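Local coordinates for uncharacterized protein (PDB 4QAN), which is of unknown function but can bind a magnesium ion and has a cystatin-like fold, as a divergent member of the NTF2-like superfamily, at residues A[78-81]-A[86-89]. Sequence-based numbering, arbitrary orientation.
Sequences APTS and YFPL
P79 lies over one face of the Y86 ring in a CH-pi contact: an inverse gamma turn centred on the proline, in the loop between helix 61-67 and helix 87-108, packs against the residue that leads into the latter, a buried contact that seats the loop on the helix's first turn. P79 CD stands 4.2 Å from the ring centroid of Y86, 28° off the normal, and P79 CG comes to 3.7 Å from Y86 CE2, so the pyrrolidine covers the CD2-CE2 side of the ring. With CG of Y86 beside its own backbone N and anti to the carbonyl carbon (chi1 -70°), the ring is carried back over the loop. A78 places its methyl at the root of the same side chain, A78 CB lying 3.5 Å from Y86 CB; on the helix side this methyl reaches L89 CB more loosely. The far end of the tyrosine is fixed elsewhere, its OH hydrogen-bonded to the carbonyl of L297, while L275 of helix 254-275 and P299 of a loop also pack on this side chain. Replacing Y86 by alanine is likely to leave P79 without the ring it lies on and the L297 carbonyl without its hydroxyl partner. T80 meets the start of the helix with both branches. With OG1 beside the backbone N (chi1 -75°), CG2 falls anti to that N and approaches the F87 ring at its edge, 3.9 Å from F87 CD1. OG1 sits 3.1 Å from F87 N, but the angle is too poor for a hydrogen bond; that hydroxyl pairs instead with T90 OG1, one residue further along the helix, which also bonds to the A78 carbonyl. No direct hydrogen bond joins 78-81 to 86-89, but one water also bridges them, accepting from A78 N at 2.9 Å and donating weakly to L89 O at 3.0 Å.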
# COMPACT_ATOMS: atom_id res chain seq x y z
N ALA A 78 -2.60 6.50 -1.11
CA ALA A 78 -2.31 7.92 -1.35
C ALA A 78 -2.50 8.27 -2.82
O ALA A 78 -2.34 7.38 -3.67
CB ALA A 78 -0.89 8.26 -0.91
N PRO A 79 -2.83 9.55 -3.13
CA PRO A 79 -3.14 10.02 -4.48
C PRO A 79 -1.91 10.29 -5.38
O PRO A 79 -1.65 11.42 -5.81
CB PRO A 79 -3.94 11.30 -4.21
CG PRO A 79 -3.36 11.82 -2.95
CD PRO A 79 -3.10 10.60 -2.12
N THR A 80 -1.17 9.22 -5.67
CA THR A 80 0.05 9.30 -6.44
C THR A 80 -0.20 9.74 -7.87
O THR A 80 0.64 10.40 -8.47
CB THR A 80 0.80 7.95 -6.42
OG1 THR A 80 1.42 7.79 -5.14
CG2 THR A 80 1.87 7.87 -7.50
N SER A 81 -1.35 9.38 -8.42
CA SER A 81 -1.72 9.80 -9.78
C SER A 81 -1.90 11.32 -9.89
O SER A 81 -1.78 11.87 -10.97
CB SER A 81 -3.02 9.12 -10.21
OG SER A 81 -4.12 9.54 -9.41
N TYR A 86 3.73 10.95 -3.48
CA TYR A 86 3.18 9.86 -2.68
C TYR A 86 3.55 8.43 -3.10
O TYR A 86 3.18 7.48 -2.40
CB TYR A 86 1.65 9.97 -2.65
CG TYR A 86 1.13 11.14 -1.85
CD1 TYR A 86 1.39 11.24 -0.50
CD2 TYR A 86 0.33 12.12 -2.44
CE1 TYR A 86 0.90 12.29 0.25
CE2 TYR A 86 -0.18 13.16 -1.69
CZ TYR A 86 0.11 13.24 -0.35
OH TYR A 86 -0.38 14.28 0.42
N PHE A 87 4.29 8.28 -4.21
CA PHE A 87 4.42 6.98 -4.87
C PHE A 87 4.81 5.84 -3.94
O PHE A 87 4.15 4.81 -3.92
CB PHE A 87 5.37 7.07 -6.09
CG PHE A 87 5.62 5.73 -6.76
CD1 PHE A 87 4.79 5.27 -7.79
CD2 PHE A 87 6.68 4.92 -6.36
CE1 PHE A 87 5.01 4.03 -8.39
CE2 PHE A 87 6.91 3.69 -6.96
CZ PHE A 87 6.07 3.24 -7.97
N PRO A 88 5.89 6.00 -3.17
CA PRO A 88 6.21 4.84 -2.33
C PRO A 88 5.10 4.42 -1.36
O PRO A 88 4.98 3.23 -1.03
CB PRO A 88 7.46 5.30 -1.57
CG PRO A 88 8.06 6.39 -2.45
CD PRO A 88 6.87 7.09 -3.04
N LEU A 89 4.28 5.37 -0.89
CA LEU A 89 3.18 5.01 0.02
C LEU A 89 2.10 4.22 -0.72
O LEU A 89 1.56 3.26 -0.19
CB LEU A 89 2.57 6.25 0.68
CG LEU A 89 3.54 7.19 1.41
CD1 LEU A 89 2.78 8.10 2.37
CD2 LEU A 89 4.60 6.41 2.16
O HOH W 1 -0.83 4.89 0.46